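Local atomic coordinates of secreted protein (Streptomyces lividans TK24, PDB entry 5LXZ), a protein that binds copper and, as a galactose oxidase-like member of family AA5, probably works as a metalloradical oxidase. Residues G130-F142 and A184-Q196. The protein carries 1 engineered substitution. Residues are numbered along the deposited sequence; the frame is centred on the assembly and turned at random. Where two conformers were deposited one is given.
Sequences GTKFTGKENGKTF and AYETGTEDNYRVQ. With PO4 (phosphate ion), chain F; EDO (1,2-ethanediol), chain Q.
Strands 132-135 and 191-195 pair antiparallel in the GlxA beta barrel domain: T134 and R194 form the hydrogen-bonded pair, with F133-V195 and G135-Y193 the non-hydrogen-bonded pairs beside it, and the ladder runs on as K136 N donates to N192 O at 2.8 Å. Y193, buried on the face it shares with F133 and V195 and touching M114 of strand 111-118, lays one ring face over G135 CA, a CH-pi contact with CA 3.8 Å from the ring centroid. At the far end of that ring N138 ND2 donates to Y193 OH (3.0 Å). A leucine in place of Y193 would probably lose the flat cover over G135 and leave N138 ND2 without its hydroxyl partner. The turn after G135 is tied down by D191: with CG anti to the backbone N (chi1 -155°), its carboxylate reaches the turn, where OD2 takes E137 N at 2.9 Å on the syn lone pair and N138 N at 2.8 Å from the same side but 29° out of the carboxylate plane. N138 OD1 in turn accepts from K140 N, an Asx turn. On the face of T134 and R194, R194 NE and NH2 donate to O2 and O1 of a phosphate ion, probably from the crystallisation liquor, and Q196 NE2 donates at 2.8 Å to T134 OG1, which lies in the plane of the Q196 amide.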
ATOM      1  N   GLY A 130     -28.304  22.594  11.431  1.00 16.07           N
ATOM      2  CA  GLY A 130     -28.555  22.099  12.762  1.00 16.75           C
ATOM      3  C   GLY A 130     -29.239  20.740  12.774  1.00 15.59           C
ATOM      4  O   GLY A 130     -29.595  20.247  13.840  1.00 16.54           O
ATOM      5  N   THR A 131     -29.344  20.109  11.608  1.00 14.75           N
ATOM      6  CA  THR A 131     -29.818  18.720  11.537  1.00 14.40           C
ATOM      7  C   THR A 131     -28.783  17.817  12.214  1.00 13.29           C
ATOM      8  O   THR A 131     -27.579  17.941  11.957  1.00 12.15           O
ATOM      9  CB  THR A 131     -30.074  18.302  10.089  1.00 14.23           C
ATOM     10  OG1 THR A 131     -31.163  19.061   9.557  1.00 15.53           O
ATOM     11  CG2 THR A 131     -30.423  16.799   9.936  1.00 14.28           C
ATOM     12  N   LYS A 132     -29.292  16.900  13.040  1.00 12.51           N
ATOM     13  CA  LYS A 132     -28.474  15.940  13.774  1.00 12.43           C
ATOM     14  C   LYS A 132     -28.490  14.607  13.066  1.00 11.20           C
ATOM     15  O   LYS A 132     -29.543  14.142  12.625  1.00 12.11           O
ATOM     16  CB  LYS A 132     -29.015  15.752  15.166  1.00 13.76           C
ATOM     17  CG  LYS A 132     -28.706  16.901  16.104  1.00 15.26           C
ATOM     18  CD  LYS A 132     -29.382  16.741  17.448  1.00 16.88           C
ATOM     19  CE  LYS A 132     -28.938  17.831  18.418  0.50 17.01           C
ATOM     20  NZ  LYS A 132     -29.313  17.411  19.793  0.50 17.90           N
ATOM     21  N   PHE A 133     -27.296  14.022  12.927  1.00  9.74           N
ATOM     22  CA  PHE A 133     -27.088  12.748  12.249  1.00  9.20           C
ATOM     23  C   PHE A 133     -26.434  11.864  13.277  1.00  8.61           C
ATOM     24  O   PHE A 133     -25.422  12.252  13.847  1.00  8.90           O
ATOM     25  CB  PHE A 133     -26.136  12.929  11.082  1.00  9.27           C
ATOM     26  CG  PHE A 133     -26.654  13.786   9.990  1.00 10.45           C
ATOM     27  CD1 PHE A 133     -26.473  15.168  10.049  1.00 11.08           C
ATOM     28  CD2 PHE A 133     -27.280  13.230   8.879  1.00 11.05           C
ATOM     29  CE1 PHE A 133     -26.933  15.964   9.009  1.00 11.86           C
ATOM     30  CE2 PHE A 133     -27.741  14.034   7.828  1.00 12.11           C
ATOM     31  CZ  PHE A 133     -27.560  15.400   7.914  1.00 12.05           C
ATOM     32  N   THR A 134     -26.985  10.665  13.518  1.00  7.92           N
ATOM     33  CA  THR A 134     -26.463   9.769  14.567  1.00  8.87           C
ATOM     34  C   THR A 134     -26.076   8.433  13.932  1.00  8.08           C
ATOM     35  O   THR A 134     -26.864   7.834  13.222  1.00  8.47           O
ATOM     36  CB  THR A 134     -27.484   9.587  15.686  1.00  9.45           C
ATOM     37  OG1 THR A 134     -27.786  10.876  16.227  1.00 11.07           O
ATOM     38  CG2 THR A 134     -26.969   8.724  16.783  1.00 10.03           C
ATOM     39  N   GLY A 135     -24.855   7.973  14.209  1.00  7.76           N
ATOM     40  CA  GLY A 135     -24.361   6.759  13.582  1.00  7.94           C
ATOM     41  C   GLY A 135     -25.108   5.569  14.147  1.00  7.77           C
ATOM     42  O   GLY A 135     -25.164   5.352  15.370  1.00  8.04           O
ATOM     43  N   LYS A 136     -25.669   4.754  13.272  1.00  7.63           N
ATOM     44  CA  LYS A 136     -26.481   3.639  13.739  1.00  7.84           C
ATOM     45  C   LYS A 136     -25.652   2.578  14.466  1.00  7.61           C
ATOM     46  O   LYS A 136     -26.142   1.903  15.380  1.00  7.91           O
ATOM     47  CB  LYS A 136     -27.262   3.053  12.569  1.00  8.00           C
ATOM     48  CG  LYS A 136     -28.279   4.050  12.071  1.00  8.63           C
ATOM     49  CD  LYS A 136     -28.929   3.576  10.791  1.00  8.84           C
ATOM     50  CE  LYS A 136     -29.890   4.614  10.255  1.00  9.32           C
ATOM     51  NZ  LYS A 136     -30.487   4.194   8.981  1.00 10.13           N
ATOM     52  N   GLU A 137     -24.415   2.422  14.051  1.00  8.09           N
ATOM     53  CA  GLU A 137     -23.478   1.556  14.769  1.00  8.68           C
ATOM     54  C   GLU A 137     -22.717   2.320  15.843  1.00  8.50           C
ATOM     55  O   GLU A 137     -22.623   1.855  16.991  1.00  8.35           O
ATOM     56  CB  GLU A 137     -22.517   0.898  13.789  1.00 10.03           C
ATOM     57  CG  GLU A 137     -21.548  -0.078  14.403  1.00 11.90           C
ATOM     58  CD  GLU A 137     -20.388  -0.418  13.496  1.00 15.09           C
ATOM     59  OE1 GLU A 137     -19.865   0.488  12.808  0.50 14.23           O
ATOM     60  OE2 GLU A 137     -19.979  -1.603  13.540  1.00 19.69           O
ATOM     61  N   ASN A 138     -22.106   3.442  15.471  1.00  8.07           N
ATOM     62  CA  ASN A 138     -21.213   4.140  16.426  1.00  8.09           C
ATOM     63  C   ASN A 138     -21.910   4.930  17.525  1.00  8.89           C
ATOM     64  O   ASN A 138     -21.268   5.261  18.528  1.00  9.73           O
ATOM     65  CB  ASN A 138     -20.144   4.998  15.731  1.00  8.44           C
ATOM     66  CG  ASN A 138     -20.717   6.131  14.892  1.00  8.51           C
ATOM     67  OD1 ASN A 138     -21.625   6.855  15.323  1.00  9.03           O
ATOM     68  ND2 ASN A 138     -20.206   6.268  13.682  1.00  9.14           N
ATOM     69  N   GLY A 139     -23.179   5.258  17.349  1.00  8.65           N
ATOM     70  CA  GLY A 139     -23.958   5.975  18.355  1.00  8.64           C
ATOM     71  C   GLY A 139     -23.584   7.423  18.508  1.00  9.03           C
ATOM     72  O   GLY A 139     -24.090   8.045  19.443  1.00 10.45           O
ATOM     73  N   LYS A 140     -22.746   7.955  17.624  1.00  8.65           N
ATOM     74  CA  LYS A 140     -22.231   9.329  17.759  1.00  9.72           C
ATOM     75  C   LYS A 140     -23.009  10.287  16.887  1.00  9.71           C
ATOM     76  O   LYS A 140     -23.462   9.931  15.804  1.00  8.48           O
ATOM     77  CB  LYS A 140     -20.738   9.380  17.440  1.00 10.04           C
ATOM     78  CG  LYS A 140     -19.971   8.663  18.550  1.00 11.85           C
ATOM     79  CD  LYS A 140     -18.490   8.670  18.364  1.00 13.75           C
ATOM     80  CE  LYS A 140     -17.871   7.871  19.474  1.00 15.63           C
ATOM     81  NZ  LYS A 140     -16.446   7.687  19.203  1.00 17.60           N
ATOM     82  N   THR A 141     -23.165  11.522  17.361  1.00 10.18           N
ATOM     83  CA  THR A 141     -23.972  12.531  16.688  1.00 10.45           C
ATOM     84  C   THR A 141     -23.117  13.671  16.111  1.00 10.23           C
ATOM     85  O   THR A 141     -22.163  14.122  16.735  1.00 10.59           O
ATOM     86  CB  THR A 141     -25.036  13.078  17.655  1.00 11.43           C
ATOM     87  OG1 THR A 141     -25.913  11.999  18.019  1.00 11.92           O
ATOM     88  CG2 THR A 141     -25.864  14.171  17.035  1.00 11.78           C
ATOM     89  N   PHE A 142     -23.510  14.107  14.931  1.00 10.17           N
ATOM     90  CA  PHE A 142     -22.901  15.219  14.205  1.00 10.41           C
ATOM     91  C   PHE A 142     -23.971  16.104  13.684  1.00 11.18           C
ATOM     92  O   PHE A 142     -25.062  15.629  13.346  1.00 10.26           O
ATOM     93  CB  PHE A 142     -21.996  14.712  13.085  1.00 10.26           C
ATOM     94  CG  PHE A 142     -20.920  13.797  13.597  1.00  9.71           C
ATOM     95  CD1 PHE A 142     -21.184  12.437  13.815  1.00  9.72           C
ATOM     96  CD2 PHE A 142     -19.683  14.285  13.966  1.00  9.91           C
ATOM     97  CE1 PHE A 142     -20.231  11.628  14.350  1.00 10.17           C
ATOM     98  CE2 PHE A 142     -18.713  13.450  14.489  1.00 10.23           C
ATOM     99  CZ  PHE A 142     -18.995  12.134  14.704  1.00 10.19           C
ATOM    100  N   ALA A 184     -12.933  12.128  21.787  1.00 17.15           N
ATOM    101  CA  ALA A 184     -13.966  11.186  22.211  1.00 16.99           C
ATOM    102  C   ALA A 184     -15.193  11.178  21.280  1.00 16.05           C
ATOM    103  O   ALA A 184     -15.974  10.208  21.255  1.00 18.58           O
ATOM    104  CB  ALA A 184     -14.403  11.493  23.633  1.00 18.26           C
ATOM    105  N   TYR A 185     -15.371  12.248  20.542  1.00 13.99           N
ATOM    106  CA  TYR A 185     -16.504  12.391  19.654  1.00 13.17           C
ATOM    107  C   TYR A 185     -16.223  12.026  18.202  1.00 12.22           C
ATOM    108  O   TYR A 185     -17.106  12.170  17.365  1.00 12.40           O
ATOM    109  CB  TYR A 185     -17.054  13.808  19.767  1.00 13.86           C
ATOM    110  CG  TYR A 185     -17.377  14.111  21.199  1.00 15.77           C
ATOM    111  CD1 TYR A 185     -18.476  13.522  21.831  1.00 17.44           C
ATOM    112  CD2 TYR A 185     -16.551  14.959  21.932  1.00 16.04           C
ATOM    113  CE1 TYR A 185     -18.748  13.767  23.164  1.00 19.46           C
ATOM    114  CE2 TYR A 185     -16.815  15.225  23.266  1.00 18.29           C
ATOM    115  CZ  TYR A 185     -17.901  14.615  23.874  1.00 19.44           C
ATOM    116  OH  TYR A 185     -18.164  14.905  25.190  1.00 23.92           O
ATOM    117  N   GLU A 186     -15.007  11.564  17.919  0.50 12.18           N
ATOM    118  CA  GLU A 186     -14.613  11.159  16.572  0.50 11.94           C
ATOM    119  C   GLU A 186     -15.140   9.789  16.213  0.50 10.42           C
ATOM    120  O   GLU A 186     -15.396   8.947  17.080  0.50 10.66           O
ATOM    121  CB  GLU A 186     -13.086  11.070  16.432  0.50 12.81           C
ATOM    122  CG  GLU A 186     -12.337  12.362  16.674  0.50 14.39           C
ATOM    123  CD  GLU A 186     -10.836  12.167  16.558  0.50 15.14           C
ATOM    124  OE1 GLU A 186     -10.372  11.072  16.159  0.50 16.92           O
ATOM    125  OE2 GLU A 186     -10.104  13.100  16.915  0.50 18.77           O
ATOM    126  N   THR A 187     -15.221   9.545  14.909  1.00  9.90           N
ATOM    127  CA  THR A 187     -15.407   8.200  14.386  1.00  9.66           C
ATOM    128  C   THR A 187     -14.212   7.841  13.545  1.00  9.51           C
ATOM    129  O   THR A 187     -13.496   8.714  13.040  1.00  9.90           O
ATOM    130  CB  THR A 187     -16.695   8.056  13.563  1.00  9.78           C
ATOM    131  OG1 THR A 187     -16.537   8.715  12.312  1.00 10.32           O
ATOM    132  CG2 THR A 187     -17.890   8.625  14.314  1.00  9.84           C
ATOM    133  N   GLY A 188     -14.005   6.535  13.345  1.00  9.56           N
ATOM    134  CA  GLY A 188     -12.869   6.080  12.551  1.00  9.49           C
ATOM    135  C   GLY A 188     -13.212   5.228  11.355  1.00  9.97           C
ATOM    136  O   GLY A 188     -12.321   4.886  10.609  1.00 11.06           O
ATOM    137  N   THR A 189     -14.480   4.905  11.164  1.00  9.83           N
ATOM    138  CA  THR A 189     -14.893   4.065  10.038  1.00  9.77           C
ATOM    139  C   THR A 189     -16.215   4.586   9.509  1.00  9.71           C
ATOM    140  O   THR A 189     -16.893   5.371  10.168  1.00  9.33           O
ATOM    141  CB  THR A 189     -15.049   2.585  10.437  1.00 10.22           C
ATOM    142  OG1 THR A 189     -16.044   2.429  11.475  1.00 10.28           O
ATOM    143  CG2 THR A 189     -13.713   2.023  10.897  1.00  9.90           C
ATOM    144  N   GLU A 190     -16.593   4.108   8.335  1.00  9.70           N
ATOM    145  CA  GLU A 190     -17.872   4.456   7.756  1.00 10.08           C
ATOM    146  C   GLU A 190     -19.024   4.016   8.652  1.00  9.74           C
ATOM    147  O   GLU A 190     -19.006   2.921   9.221  1.00 10.97           O
ATOM    148  CB  GLU A 190     -18.008   3.739   6.427  1.00 10.88           C
ATOM    149  CG  GLU A 190     -19.308   3.978   5.674  1.00 11.76           C
ATOM    150  CD  GLU A 190     -19.423   3.110   4.446  1.00 13.19           C
ATOM    151  OE1 GLU A 190     -18.490   3.181   3.627  1.00 14.76           O
ATOM    152  OE2 GLU A 190     -20.468   2.411   4.301  1.00 17.16           O
ATOM    153  N   ASP A 191     -20.079   4.815   8.692  1.00  8.37           N
ATOM    154  CA  ASP A 191     -21.329   4.396   9.288  1.00  8.30           C
ATOM    155  C   ASP A 191     -22.498   4.970   8.476  1.00  8.20           C
ATOM    156  O   ASP A 191     -22.301   5.840   7.651  1.00  7.97           O
ATOM    157  CB  ASP A 191     -21.424   4.759  10.781  1.00  8.94           C
ATOM    158  CG  ASP A 191     -22.378   3.873  11.568  1.00  9.96           C
ATOM    159  OD1 ASP A 191     -22.976   2.881  11.009  1.00 11.36           O
ATOM    160  OD2 ASP A 191     -22.528   4.160  12.783  1.00  9.73           O
ATOM    161  N   ASN A 192     -23.655   4.385   8.707  1.00  8.96           N
ATOM    162  CA  ASN A 192     -24.938   4.843   8.214  1.00  9.45           C
ATOM    163  C   ASN A 192     -25.557   5.633   9.332  1.00  8.99           C
ATOM    164  O   ASN A 192     -25.594   5.157  10.502  1.00  8.82           O
ATOM    165  CB  ASN A 192     -25.787   3.624   7.846  1.00 10.44           C
ATOM    166  CG  ASN A 192     -27.112   3.953   7.237  1.00 12.34           C
ATOM    167  OD1 ASN A 192     -27.881   4.712   7.776  1.00 14.00           O
ATOM    168  ND2 ASN A 192     -27.436   3.249   6.151  1.00 13.97           N
ATOM    169  N   TYR A 193     -26.037   6.826   9.014  1.00  8.39           N
ATOM    170  CA  TYR A 193     -26.467   7.791  10.004  1.00  7.80           C
ATOM    171  C   TYR A 193     -27.954   8.021   9.923  1.00  8.54           C
ATOM    172  O   TYR A 193     -28.471   8.265   8.843  1.00  8.46           O
ATOM    173  CB  TYR A 193     -25.739   9.142   9.816  1.00  7.39           C
ATOM    174  CG  TYR A 193     -24.317   9.042  10.287  1.00  6.95           C
ATOM    175  CD1 TYR A 193     -23.350   8.409   9.499  1.00  6.76           C
ATOM    176  CD2 TYR A 193     -23.933   9.491  11.522  1.00  7.11           C
ATOM    177  CE1 TYR A 193     -22.047   8.265   9.936  1.00  6.95           C
ATOM    178  CE2 TYR A 193     -22.641   9.340  11.988  1.00  7.01           C
ATOM    179  CZ  TYR A 193     -21.682   8.725  11.194  1.00  6.96           C
ATOM    180  OH  TYR A 193     -20.397   8.541  11.711  1.00  7.41           O
ATOM    181  N   ARG A 194     -28.631   7.975  11.058  1.00  8.09           N
ATOM    182  CA  ARG A 194     -30.036   8.311  11.174  1.00  9.01           C
ATOM    183  C   ARG A 194     -30.173   9.829  11.215  1.00  9.50           C
ATOM    184  O   ARG A 194     -29.444  10.474  11.896  1.00 10.12           O
ATOM    185  CB  ARG A 194     -30.614   7.681  12.456  1.00  9.89           C
ATOM    186  CG  ARG A 194     -32.149   7.638  12.439  1.00 11.21           C
ATOM    187  CD  ARG A 194     -32.700   7.107  13.762  1.00 12.60           C
ATOM    188  NE  ARG A 194     -32.616   8.087  14.825  1.00 13.31           N
ATOM    189  CZ  ARG A 194     -33.530   9.025  15.091  1.00 15.14           C
ATOM    190  NH1 ARG A 194     -34.584   9.169  14.319  1.00 16.38           N
ATOM    191  NH2 ARG A 194     -33.347   9.851  16.105  1.00 15.73           N
ATOM    192  N   VAL A 195     -31.126  10.370  10.458  1.00 11.17           N
ATOM    193  CA  VAL A 195     -31.431  11.795  10.497  1.00 12.01           C
ATOM    194  C   VAL A 195     -32.476  12.050  11.557  1.00 13.17           C
ATOM    195  O   VAL A 195     -33.619  11.602  11.424  1.00 14.00           O
ATOM    196  CB  VAL A 195     -31.966  12.272   9.144  1.00 12.47           C
ATOM    197  CG1 VAL A 195     -32.248  13.780   9.196  1.00 13.20           C
ATOM    198  CG2 VAL A 195     -30.970  11.937   8.047  1.00 14.23           C
ATOM    199  N   GLN A 196     -32.085  12.742  12.614  1.00 13.15           N
ATOM    200  CA  GLN A 196     -33.013  12.999  13.719  1.00 14.84           C
ATOM    201  C   GLN A 196     -34.139  13.951  13.290  1.00 16.16           C
ATOM    202  O   GLN A 196     -33.913  14.897  12.559  1.00 16.32           O
ATOM    203  CB  GLN A 196     -32.294  13.597  14.905  1.00 16.31           C
ATOM    204  CG  GLN A 196     -31.276  12.672  15.531  1.00 17.16           C
ATOM    205  CD  GLN A 196     -30.794  13.149  16.885  1.00 20.48           C
ATOM    206  OE1 GLN A 196     -31.435  14.002  17.557  1.00 21.72           O
ATOM    207  NE2 GLN A 196     -29.673  12.610  17.313  1.00 22.93           N
TER
HETATM  208  P   PO4 F 705     -30.795   7.829  18.008  1.00 16.70           P
HETATM  209  O1  PO4 F 705     -31.731   8.989  18.320  1.00 18.58           O
HETATM  210  O2  PO4 F 705     -30.469   7.839  16.549  1.00 16.07           O
HETATM  211  O3  PO4 F 705     -29.563   7.974  18.913  1.00 18.39           O
HETATM  212  O4  PO4 F 705     -31.451   6.552  18.378  1.00 19.30           O
HETATM  213  C1  EDO Q 716     -21.563  -1.558   3.228  1.00 38.89           C
HETATM  214  O1  EDO Q 716     -21.204  -2.753   3.916  1.00 37.16           O
HETATM  215  C2  EDO Q 716     -20.494  -0.547   3.576  1.00 35.09           C
HETATM  216  O2  EDO Q 716     -20.391   0.569   2.697  1.00 38.94           O
HETATM  217  O   HOH W   1     -32.200  16.902  13.387  1.00 17.39           O
HETATM  218  O   HOH W   2     -18.332   0.923  10.815  1.00 13.23           O
HETATM  219  O   HOH W   3     -21.525   0.403   9.766  1.00 33.88           O
HETATM  220  O   HOH W   4     -18.057   4.654  12.732  1.00 15.51           O
HETATM  221  O   HOH W   5     -19.774  13.047  17.951  1.00 12.58           O
HETATM  222  O   HOH W   6     -28.335  12.951  19.844  1.00 33.81           O